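Local coordinates for protein PA1221 (Pseudomonas aeruginosa, PDB 4DG8) that belongs to the ANL clan of AMP-binding enzymes, also carries a phosphopantetheine attachment site in its sequence, and holds adenosine monophosphate in this model, at residues V78-Y83 / S100-L105; I166-F171 / I182-A187; T318-V323 / K337-T342; D332-K337 / Q409-F414. All coordinates share one frame; numbering follows the deposited sequence.

Contact 1 of 4, residues V78-Y83 / S100-L105; sequences VCLGVY and SGHHYL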
# COMPACT_ATOMS: atom_id res chain seq x y z
N VAL A 78 19.24 -4.85 -8.39
CA VAL A 78 19.45 -4.87 -6.95
C VAL A 78 18.38 -4.12 -6.17
O VAL A 78 17.78 -3.15 -6.66
CB VAL A 78 20.86 -4.39 -6.52
CG1 VAL A 78 21.91 -5.02 -7.42
CG2 VAL A 78 20.96 -2.88 -6.54
N CYS A 79 18.10 -4.62 -4.97
CA CYS A 79 17.22 -3.96 -4.02
C CYS A 79 17.94 -2.82 -3.27
O CYS A 79 19.02 -2.99 -2.73
CB CYS A 79 16.66 -4.97 -3.00
SG CYS A 79 15.52 -4.22 -1.82
N LEU A 80 17.30 -1.65 -3.24
CA LEU A 80 17.87 -0.49 -2.57
C LEU A 80 16.84 0.12 -1.63
O LEU A 80 15.67 0.33 -2.01
CB LEU A 80 18.34 0.53 -3.60
CG LEU A 80 19.51 0.10 -4.49
CD1 LEU A 80 19.73 1.16 -5.58
CD2 LEU A 80 20.76 -0.09 -3.66
N GLY A 81 17.29 0.43 -0.42
CA GLY A 81 16.42 0.94 0.62
C GLY A 81 16.27 2.44 0.61
O GLY A 81 17.18 3.15 0.19
N VAL A 82 15.13 2.93 1.09
CA VAL A 82 14.90 4.36 1.26
C VAL A 82 14.31 4.61 2.62
O VAL A 82 13.32 3.97 3.00
CB VAL A 82 13.94 4.90 0.20
CG1 VAL A 82 13.63 6.39 0.45
CG2 VAL A 82 14.53 4.69 -1.18
N TYR A 83 14.94 5.51 3.38
CA TYR A 83 14.36 5.97 4.65
C TYR A 83 14.13 7.48 4.64
O TYR A 83 14.96 8.25 4.16
CB TYR A 83 15.25 5.57 5.85
CG TYR A 83 14.79 6.23 7.15
CD1 TYR A 83 13.65 5.80 7.81
CD2 TYR A 83 15.51 7.28 7.72
CE1 TYR A 83 13.22 6.39 8.98
CE2 TYR A 83 15.10 7.88 8.91
CZ TYR A 83 13.96 7.44 9.53
OH TYR A 83 13.53 8.03 10.69
N SER A 100 18.15 3.32 -12.50
CA SER A 100 19.32 2.44 -12.42
C SER A 100 19.02 0.95 -12.68
O SER A 100 19.93 0.12 -12.66
CB SER A 100 19.97 2.59 -11.04
OG SER A 100 20.21 3.95 -10.76
N GLY A 101 17.75 0.61 -12.92
CA GLY A 101 17.37 -0.77 -13.12
C GLY A 101 17.21 -1.48 -11.77
O GLY A 101 16.98 -2.68 -11.70
N HIS A 102 17.30 -0.70 -10.70
CA HIS A 102 17.15 -1.28 -9.38
C HIS A 102 15.72 -1.11 -8.86
O HIS A 102 14.89 -0.45 -9.50
CB HIS A 102 18.19 -0.64 -8.44
CG HIS A 102 19.60 -0.84 -8.91
ND1 HIS A 102 20.01 -1.98 -9.55
CD2 HIS A 102 20.67 -0.02 -8.87
CE1 HIS A 102 21.29 -1.87 -9.87
NE2 HIS A 102 21.72 -0.69 -9.47
N HIS A 103 15.42 -1.69 -7.70
CA HIS A 103 14.09 -1.60 -7.12
C HIS A 103 14.15 -1.10 -5.69
O HIS A 103 15.11 -1.36 -4.96
CB HIS A 103 13.31 -2.94 -7.19
CG HIS A 103 14.10 -4.15 -6.78
ND1 HIS A 103 14.91 -4.84 -7.66
CD2 HIS A 103 14.14 -4.84 -5.61
CE1 HIS A 103 15.44 -5.88 -7.04
NE2 HIS A 103 14.99 -5.90 -5.80
N TYR A 104 13.11 -0.39 -5.27
CA TYR A 104 13.15 0.27 -3.97
C TYR A 104 12.37 -0.47 -2.90
O TYR A 104 11.44 -1.23 -3.18
CB TYR A 104 12.72 1.75 -4.04
CG TYR A 104 11.31 2.06 -4.54
CD1 TYR A 104 10.20 1.92 -3.70
CD2 TYR A 104 11.10 2.55 -5.84
CE1 TYR A 104 8.90 2.24 -4.15
CE2 TYR A 104 9.80 2.88 -6.29
CZ TYR A 104 8.71 2.72 -5.45
OH TYR A 104 7.42 3.03 -5.88
N LEU A 105 12.84 -0.28 -1.68
CA LEU A 105 12.21 -0.86 -0.50
C LEU A 105 12.16 0.18 0.61
O LEU A 105 13.20 0.80 0.92
CB LEU A 105 13.07 -2.03 -0.02
CG LEU A 105 12.79 -2.59 1.36
CD1 LEU A 105 11.40 -3.22 1.41
CD2 LEU A 105 13.88 -3.59 1.72

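Contact 2 of 4, residues I166-F171 / I182-A187; sequences IAYINF and IACTHA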
# COMPACT_ATOMS: atom_id res chain seq x y z
N ILE A 166 11.65 -5.54 -11.85
CA ILE A 166 11.12 -5.22 -10.53
C ILE A 166 11.31 -3.73 -10.28
O ILE A 166 12.41 -3.20 -10.48
CB ILE A 166 11.85 -6.01 -9.40
CG1 ILE A 166 11.90 -7.50 -9.73
CG2 ILE A 166 11.21 -5.73 -8.01
CD1 ILE A 166 10.54 -8.13 -9.94
N ALA A 167 10.22 -3.03 -9.96
CA ALA A 167 10.26 -1.66 -9.45
C ALA A 167 10.44 -1.53 -7.92
O ALA A 167 11.14 -0.64 -7.41
CB ALA A 167 9.03 -0.88 -9.92
N TYR A 168 9.76 -2.38 -7.17
CA TYR A 168 9.85 -2.26 -5.72
C TYR A 168 9.46 -3.52 -4.98
O TYR A 168 8.85 -4.43 -5.56
CB TYR A 168 9.06 -1.04 -5.19
CG TYR A 168 7.56 -1.09 -5.36
CD1 TYR A 168 6.76 -1.86 -4.52
CD2 TYR A 168 6.94 -0.34 -6.34
CE1 TYR A 168 5.38 -1.91 -4.69
CE2 TYR A 168 5.56 -0.36 -6.51
CZ TYR A 168 4.78 -1.15 -5.68
OH TYR A 168 3.41 -1.15 -5.86
N ILE A 169 9.82 -3.56 -3.71
CA ILE A 169 9.36 -4.62 -2.83
C ILE A 169 8.53 -4.05 -1.67
O ILE A 169 8.92 -3.07 -1.05
CB ILE A 169 10.54 -5.43 -2.27
CG1 ILE A 169 11.23 -6.18 -3.40
CG2 ILE A 169 10.06 -6.39 -1.14
CD1 ILE A 169 12.49 -6.90 -3.02
N ASN A 170 7.39 -4.68 -1.39
CA ASN A 170 6.62 -4.37 -0.18
C ASN A 170 6.49 -5.62 0.65
O ASN A 170 6.11 -6.68 0.14
CB ASN A 170 5.21 -3.86 -0.52
CG ASN A 170 5.21 -2.41 -0.99
OD1 ASN A 170 6.26 -1.84 -1.33
ND2 ASN A 170 4.02 -1.81 -1.03
N PHE A 171 6.79 -5.53 1.94
CA PHE A 171 6.71 -6.72 2.78
C PHE A 171 5.27 -6.90 3.26
O PHE A 171 4.59 -5.92 3.59
CB PHE A 171 7.67 -6.62 3.96
CG PHE A 171 9.06 -7.13 3.67
CD1 PHE A 171 9.32 -8.48 3.65
CD2 PHE A 171 10.10 -6.24 3.41
CE1 PHE A 171 10.61 -8.96 3.39
CE2 PHE A 171 11.39 -6.71 3.15
CZ PHE A 171 11.64 -8.07 3.13
N ILE A 182 6.89 -8.96 -1.44
CA ILE A 182 6.18 -8.93 -2.72
C ILE A 182 6.91 -8.06 -3.73
O ILE A 182 7.06 -6.86 -3.53
CB ILE A 182 4.73 -8.44 -2.54
CG1 ILE A 182 3.94 -9.44 -1.69
CG2 ILE A 182 4.06 -8.19 -3.91
CD1 ILE A 182 2.60 -8.88 -1.14
N ALA A 183 7.40 -8.66 -4.81
CA ALA A 183 8.13 -7.86 -5.81
C ALA A 183 7.19 -7.44 -6.91
O ALA A 183 6.64 -8.26 -7.63
CB ALA A 183 9.35 -8.60 -6.38
N CYS A 184 7.00 -6.13 -7.00
CA CYS A 184 6.11 -5.53 -7.97
C CYS A 184 6.92 -4.94 -9.13
O CYS A 184 8.05 -4.53 -8.96
CB CYS A 184 5.21 -4.48 -7.33
SG CYS A 184 3.96 -5.26 -6.23
N THR A 185 6.31 -4.90 -10.29
CA THR A 185 6.99 -4.79 -11.56
C THR A 185 6.74 -3.36 -12.08
O THR A 185 5.81 -2.70 -11.63
CB THR A 185 6.35 -5.86 -12.45
OG1 THR A 185 7.33 -6.65 -13.11
CG2 THR A 185 5.34 -5.27 -13.38
N HIS A 186 7.62 -2.84 -12.93
CA HIS A 186 7.35 -1.59 -13.65
C HIS A 186 5.95 -1.57 -14.33
O HIS A 186 5.20 -0.58 -14.23
CB HIS A 186 8.45 -1.32 -14.70
CG HIS A 186 9.70 -0.70 -14.15
ND1 HIS A 186 10.08 0.59 -14.46
CD2 HIS A 186 10.67 -1.19 -13.33
CE1 HIS A 186 11.22 0.87 -13.84
NE2 HIS A 186 11.59 -0.19 -13.14
N ALA A 187 5.62 -2.66 -15.01
CA ALA A 187 4.30 -2.81 -15.64
C ALA A 187 3.13 -2.69 -14.67
O ALA A 187 2.10 -2.14 -15.03
CB ALA A 187 4.20 -4.14 -16.39

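Contact 3 of 4, residues T318-V323 / K337-T342; sequences TCCHVV and KAIAGT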
# COMPACT_ATOMS: atom_id res chain seq x y z
N THR A 318 -7.14 -3.83 -7.87
CA THR A 318 -7.60 -4.93 -8.69
C THR A 318 -8.92 -4.49 -9.33
O THR A 318 -9.09 -4.55 -10.54
CB THR A 318 -7.72 -6.24 -7.89
OG1 THR A 318 -6.41 -6.64 -7.48
CG2 THR A 318 -8.31 -7.33 -8.75
N CYS A 319 -9.88 -4.12 -8.49
CA CYS A 319 -11.11 -3.50 -8.98
C CYS A 319 -11.31 -2.09 -8.42
O CYS A 319 -10.90 -1.80 -7.30
CB CYS A 319 -12.33 -4.35 -8.60
SG CYS A 319 -12.25 -6.06 -9.14
N CYS A 320 -11.92 -1.22 -9.21
CA CYS A 320 -12.40 0.06 -8.70
C CYS A 320 -13.84 0.29 -9.12
O CYS A 320 -14.30 -0.27 -10.12
CB CYS A 320 -11.56 1.23 -9.20
SG CYS A 320 -9.89 1.20 -8.60
N HIS A 321 -14.53 1.11 -8.34
CA HIS A 321 -15.92 1.47 -8.64
C HIS A 321 -16.13 2.96 -8.41
O HIS A 321 -15.87 3.47 -7.32
CB HIS A 321 -16.88 0.64 -7.78
CG HIS A 321 -18.32 0.97 -7.99
ND1 HIS A 321 -18.97 0.76 -9.18
CD2 HIS A 321 -19.24 1.52 -7.15
CE1 HIS A 321 -20.22 1.17 -9.08
NE2 HIS A 321 -20.41 1.63 -7.85
N VAL A 322 -16.59 3.68 -9.42
CA VAL A 322 -16.94 5.07 -9.23
C VAL A 322 -18.31 5.11 -8.55
O VAL A 322 -19.29 4.58 -9.07
CB VAL A 322 -16.93 5.85 -10.55
CG1 VAL A 322 -17.61 7.20 -10.38
CG2 VAL A 322 -15.50 6.02 -11.06
N VAL A 323 -18.36 5.71 -7.36
CA VAL A 323 -19.57 5.66 -6.56
C VAL A 323 -20.71 6.47 -7.16
O VAL A 323 -20.51 7.64 -7.49
CB VAL A 323 -19.32 6.14 -5.11
CG1 VAL A 323 -20.66 6.19 -4.34
CG2 VAL A 323 -18.32 5.23 -4.43
N LYS A 337 -15.44 -3.15 -11.02
CA LYS A 337 -14.89 -4.03 -12.05
C LYS A 337 -13.38 -3.89 -12.16
O LYS A 337 -12.79 -2.97 -11.60
CB LYS A 337 -15.57 -3.75 -13.40
CG LYS A 337 -17.08 -4.01 -13.41
CD LYS A 337 -17.73 -3.52 -14.71
CE LYS A 337 -19.24 -3.80 -14.74
NZ LYS A 337 -19.91 -3.18 -15.93
N ALA A 338 -12.75 -4.81 -12.90
CA ALA A 338 -11.31 -4.80 -13.14
C ALA A 338 -10.80 -3.46 -13.69
O ALA A 338 -11.38 -2.88 -14.60
CB ALA A 338 -10.93 -5.93 -14.12
N ILE A 339 -9.72 -2.95 -13.11
CA ILE A 339 -9.11 -1.77 -13.68
C ILE A 339 -8.40 -2.19 -14.95
O ILE A 339 -8.12 -3.38 -15.16
CB ILE A 339 -8.12 -1.10 -12.71
CG1 ILE A 339 -6.87 -1.95 -12.53
CG2 ILE A 339 -8.78 -0.86 -11.33
CD1 ILE A 339 -5.72 -1.18 -11.87
N ALA A 340 -8.14 -1.24 -15.83
CA ALA A 340 -7.41 -1.54 -17.06
C ALA A 340 -6.09 -2.28 -16.78
O ALA A 340 -5.38 -1.97 -15.82
CB ALA A 340 -7.15 -0.25 -17.87
N GLY A 341 -5.77 -3.28 -17.60
CA GLY A 341 -4.54 -4.05 -17.44
C GLY A 341 -4.75 -5.24 -16.52
O GLY A 341 -3.90 -6.13 -16.39
N THR A 342 -5.91 -5.28 -15.89
CA THR A 342 -6.26 -6.38 -15.01
C THR A 342 -7.51 -7.09 -15.49
O THR A 342 -8.34 -6.51 -16.20
CB THR A 342 -6.44 -5.85 -13.59
OG1 THR A 342 -5.16 -5.44 -13.09
CG2 THR A 342 -7.04 -6.92 -12.67

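Contact 4 of 4, residues D332-K337 / Q409-F414; sequences DIPIGK and QGRLRF. With AMP (adenosine monophosphate), chain B.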
# COMPACT_ATOMS: atom_id res chain seq x y z
N ASP A 332 -23.77 -2.03 0.92
CA ASP A 332 -22.33 -1.93 0.72
C ASP A 332 -22.06 -1.20 -0.59
O ASP A 332 -22.85 -1.30 -1.51
CB ASP A 332 -21.71 -3.33 0.62
CG ASP A 332 -22.23 -4.12 -0.59
OD1 ASP A 332 -23.37 -4.63 -0.51
OD2 ASP A 332 -21.51 -4.23 -1.61
N ILE A 333 -20.93 -0.49 -0.67
CA ILE A 333 -20.51 0.13 -1.93
C ILE A 333 -19.82 -0.93 -2.78
O ILE A 333 -18.87 -1.57 -2.31
CB ILE A 333 -19.48 1.25 -1.70
CG1 ILE A 333 -20.01 2.28 -0.70
CG2 ILE A 333 -19.08 1.90 -3.03
CD1 ILE A 333 -21.32 2.95 -1.12
N PRO A 334 -20.29 -1.14 -4.04
CA PRO A 334 -19.63 -2.10 -4.93
C PRO A 334 -18.13 -1.82 -5.00
O PRO A 334 -17.71 -0.67 -4.79
CB PRO A 334 -20.27 -1.81 -6.30
CG PRO A 334 -21.63 -1.25 -5.98
CD PRO A 334 -21.44 -0.47 -4.68
N ILE A 335 -17.33 -2.87 -5.21
CA ILE A 335 -15.91 -2.69 -5.52
C ILE A 335 -15.73 -2.67 -7.04
O ILE A 335 -14.63 -2.51 -7.55
CB ILE A 335 -14.99 -3.74 -4.86
CG1 ILE A 335 -15.36 -5.17 -5.29
CG2 ILE A 335 -15.03 -3.58 -3.33
CD1 ILE A 335 -14.46 -6.27 -4.66
N GLY A 336 -16.85 -2.79 -7.75
CA GLY A 336 -16.89 -2.54 -9.18
C GLY A 336 -16.30 -3.59 -10.11
O GLY A 336 -16.64 -4.78 -10.03
N LYS A 337 -15.44 -3.15 -11.02
CA LYS A 337 -14.89 -4.03 -12.05
C LYS A 337 -13.38 -3.89 -12.16
O LYS A 337 -12.79 -2.97 -11.60
CB LYS A 337 -15.57 -3.75 -13.40
CG LYS A 337 -17.08 -4.01 -13.41
CD LYS A 337 -17.73 -3.52 -14.71
CE LYS A 337 -19.24 -3.80 -14.74
NZ LYS A 337 -19.91 -3.18 -15.93
N GLN A 409 -25.73 -6.00 -12.00
CA GLN A 409 -25.01 -5.21 -12.99
C GLN A 409 -23.64 -5.77 -13.37
O GLN A 409 -22.88 -5.12 -14.09
CB GLN A 409 -24.86 -3.76 -12.54
CG GLN A 409 -26.15 -2.99 -12.50
CD GLN A 409 -25.97 -1.59 -11.97
OE1 GLN A 409 -25.27 -0.77 -12.57
NE2 GLN A 409 -26.60 -1.30 -10.84
N GLY A 410 -23.31 -6.95 -12.86
CA GLY A 410 -21.99 -7.50 -13.12
C GLY A 410 -20.88 -6.76 -12.38
O GLY A 410 -19.72 -6.81 -12.78
N ARG A 411 -21.25 -6.05 -11.32
CA ARG A 411 -20.27 -5.41 -10.45
C ARG A 411 -19.96 -6.33 -9.28
O ARG A 411 -20.84 -7.06 -8.81
CB ARG A 411 -20.79 -4.07 -9.91
CG ARG A 411 -21.30 -3.12 -10.96
CD ARG A 411 -21.91 -1.87 -10.32
NE ARG A 411 -23.05 -2.18 -9.44
CZ ARG A 411 -23.83 -1.25 -8.90
NH1 ARG A 411 -23.62 0.04 -9.15
NH2 ARG A 411 -24.85 -1.60 -8.12
N LEU A 412 -18.72 -6.32 -8.80
CA LEU A 412 -18.38 -7.14 -7.64
C LEU A 412 -18.77 -6.47 -6.32
O LEU A 412 -18.63 -5.26 -6.14
CB LEU A 412 -16.89 -7.52 -7.65
CG LEU A 412 -16.50 -8.60 -8.66
CD1 LEU A 412 -14.99 -8.67 -8.80
CD2 LEU A 412 -17.06 -9.96 -8.28
N ARG A 413 -19.27 -7.30 -5.41
CA ARG A 413 -19.69 -6.87 -4.09
C ARG A 413 -18.86 -7.65 -3.06
O ARG A 413 -18.98 -8.88 -2.96
CB ARG A 413 -21.18 -7.15 -3.93
CG ARG A 413 -22.00 -6.62 -5.11
CD ARG A 413 -21.98 -5.08 -5.15
NE ARG A 413 -22.78 -4.56 -4.05
CZ ARG A 413 -24.06 -4.20 -4.14
NH1 ARG A 413 -24.71 -4.27 -5.31
NH2 ARG A 413 -24.69 -3.78 -3.07
N PHE A 414 -18.00 -6.95 -2.32
CA PHE A 414 -17.06 -7.59 -1.41
C PHE A 414 -17.77 -8.23 -0.21
O PHE A 414 -18.61 -7.61 0.45
CB PHE A 414 -16.02 -6.59 -0.93
CG PHE A 414 -14.96 -7.19 -0.05
CD1 PHE A 414 -13.77 -7.66 -0.60
CD2 PHE A 414 -15.15 -7.26 1.32
CE1 PHE A 414 -12.79 -8.21 0.21
CE2 PHE A 414 -14.17 -7.80 2.14
CZ PHE A 414 -12.99 -8.28 1.58
P AMP B . -3.17 -4.68 1.06
O1P AMP B . -2.35 -4.31 2.28
O2P AMP B . -3.50 -3.59 0.05
O3P AMP B . -2.45 -5.83 0.38
O5' AMP B . -4.52 -5.39 1.52
C5' AMP B . -5.33 -6.06 0.57
C4' AMP B . -6.58 -6.61 1.21
O4' AMP B . -7.32 -5.54 1.87
C3' AMP B . -7.59 -7.23 0.25
O3' AMP B . -7.24 -8.55 -0.12
C2' AMP B . -8.89 -7.12 1.03
O2' AMP B . -8.97 -8.15 2.02
C1' AMP B . -8.71 -5.78 1.75
N9 AMP B . -9.31 -4.66 0.98
C8 AMP B . -8.61 -3.78 0.23
N7 AMP B . -9.42 -2.86 -0.36
C5 AMP B . -10.68 -3.14 0.01
C6 AMP B . -12.03 -2.56 -0.26
N6 AMP B . -12.18 -1.49 -1.05
N1 AMP B . -13.10 -3.15 0.33
C2 AMP B . -12.95 -4.23 1.13
N3 AMP B . -11.76 -4.80 1.41
C4 AMP B . -10.60 -4.32 0.90
O HOH W 1 -18.95 -4.28 -1.82
O HOH W 2 -22.17 -1.95 -14.84

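Contact 1 of 4, residues V78-Y83 / S100-L105
Val78 sets its CG2 methyl over the middle of the His102 ring, 3.3 Å from the ring centroid, in a close CH-pi contact. The valine puts that methyl between its own backbone N and carbonyl carbon, with CG1 anti to the carbonyl (chi1 -44°), and the two side chains run side by side in the same direction. On the ring's other face sits the carbonyl O of Ser100, so the imidazole is sandwiched between a methyl and an oxygen. ND1 accepts a hydrogen bond from Val78 N at 3.2 Å, although the donor stands 38° out of the ring plane. NE2 bonds to Tyr73 O, a pairing that would suit a proton on NE2. Leu80 reaches the same ring obliquely, with CD1 3.6 Å from His102 CD2.

The His103 side chain lies on the same face of the sheet as Cys79 and Leu105. Its chi1 of 46° folds the ring back over the neighbouring strand, where one face covers Val78 O and Cys79 CA and NE2 comes 3.4 Å from Cys79 CB. Cys79 SG, meanwhile, extends to Leu105 CB at 3.7 Å. Four backbone hydrogen bonds zip the strands in parallel register, Leu80 N to His103 O being the shortest at 2.8 Å.

The two strands, 79-83 and 103-106, are the outer elements of a beta-alpha-beta unit, joined by helix 88-99, which touches Leu80, Val82, His102 and Tyr104 through Ile97 and Leu94. Strand 125-130 flanks 79-83 on its far side, while strand 166-172 borders 103-106.

Contact 2 of 4, residues I166-F171 / I182-A187
Across a beta hairpin, Cys184 lays its CB over one face of the Tyr168 ring, 3.9 Å from the centroid and offset toward the rim, while SG stands obliquely beside the same ring. From the opposite side comes the ring of Tyr104, its plane turned about 25°, and the phenol OH is hydrogen-bonded to Thr219. The His186 ring takes the carbonyl O of Ile166 at its edge, in plane, and Ala167 CB approaches it obliquely at 3.8 Å from CD2. Its ND1 bonds to the backbone N of Val29.

Strand 166-172 of the hairpin runs antiparallel to 180-185, and helix 186-193 starts straight after. Tyr168 takes a chi1 of 65°, which brings its ring back across toward Cys184. On the sheet face opposite to Tyr168 and Cys184, Ala183 CB is met by Ile166 CD1 at 3.8 Å and, more loosely, by Ile169 CG1.

The register slips by one residue at a classic beta bulge, where Ala167 and Tyr168 share Cys184 as partner. Beyond it the ladder is regular, Asn170 and Ile182 exchanging two bonds. Cys184 O accepts from both bulge donors, Ala167 N at 2.8 Å in the carbonyl plane and Tyr168 N at 3.3 Å, tilted 31° from it.

Contact 3 of 4, residues T318-V323 / K337-T342
Ile339 has a chi1 of 71°, which tucks CG1 between its backbone N and carbonyl carbon and swings CG2 anti to the carbonyl, out toward Cys320. The cysteine answers with SG likewise anti to its own carbonyl carbon (chi1 -65°), and SG and CG2 meet at 3.6 Å. This is the main apolar touch between the segments. A looser one joins two threonines whose side chains cross at about a right angle: both CG2 methyls are anti to their backbone N and stand 4.1 Å apart, Thr318 against Thr342. Their hydroxyls are engaged with other partners, Thr318 OG1 with Asn314 and Thr342 OG1 with Arg191.

The backbones form a short antiparallel ladder. Cys320 and Lys337 make the hydrogen-bonded pair: Cys320 N donates to Lys337 O at 3.1 Å, and Lys337 N returns a bond to Cys320 O. Two residues along, Ile339 N reaches Thr318 O at 3.1 Å. Between these bonds Cys319 CB rests 3.3 Å from Lys337 O. The chain then leaves through a type II beta turn from Ile339 to Thr342, closed by Thr342 N on Ile339 O, in which Gly341 takes the positive phi of the third position.

Strand 337-338 is an edge strand of the five-stranded mixed sheet, counted within the chain. Its neighbour 319-322 pairs on its other side with 304-309, where Thr318 and Cys319 both face Tyr309 in a classic bulge, and Val344 of strand 342-347 touches both residues.

Contact 4 of 4, residues D332-K337 / Q409-F414
Asp332 and Arg413 form the salt bridge across this contact, side-on and with two nitrogens. NE meets Asp332 OD2 at 2.8 Å, almost straight and in the guanidinium plane, approaching OD2 on its syn side. NH2 reaches OD1 at 3.0 Å from above the carboxylate plane, since the two flat groups are turned 41° apart. Bends at chi2 and chi3 fold the arginine back to make this grip.

Backbone bonds come next. Leu412 O accepts a bond from Ile335 N at 2.9 Å and, weakly, from Gly336 N, a classic beta bulge; Leu412 N returns a straight bond to a lone pair of Gly336 O.

Two waters add to them. One links Asp332 OD2, Ile333 O and Phe414 N; the other accepts from Lys337 NZ and donates, weakly, to Gln409 O.

Flat groups take neighbours on their faces. Pro334 CG lies over the centre of the Arg411 guanidinium, 3.7 Å from CZ, with Gln409 NE2 above the opposite face. One face of the Phe414 ring takes AMP, with C2 over its centre and N3 3.7 Å from CZ. The apolar contacts are those of Ile335, which packs CG1 on Leu412 CB and CG2 on Phe414 CB, while its CD1 comes to the edge of the Phe414 ring.

Asp407 OD2 forms salt bridges with both Arg411 NE and Arg413 NH1, and Asp327 takes Arg411 NH1. The positive charge of the two arginines is thus probably well balanced by aspartates, in a network that ties the 332-337 loop to strand 412-416, the strand that carries Phe414 of the adenosine monophosphate pocket.

In the fold
The four contacts fall into two pairs. Contacts 1 and 2, centres 10 Å apart, share the seven-stranded mixed sheet, where strands 103-106 and 166-172 lie side by side and the Tyr104 backbone probably hydrogen-bonds to those of Ala167 and Ile169. Contacts 3 and 4, also 10 Å apart between centres, share Lys337 and alternate along the chain; the 332-337 loop touches both strand 319-322 and strand 412-416. The pairs follow in series, and contacts 1 and 4 lie on opposite sides of the chain's centre, with centres 36 Å apart. Adenosine monophosphate touches contact 4 directly through Phe414, while the Ile182 side chain of contact 2 comes within about 6 Å of it.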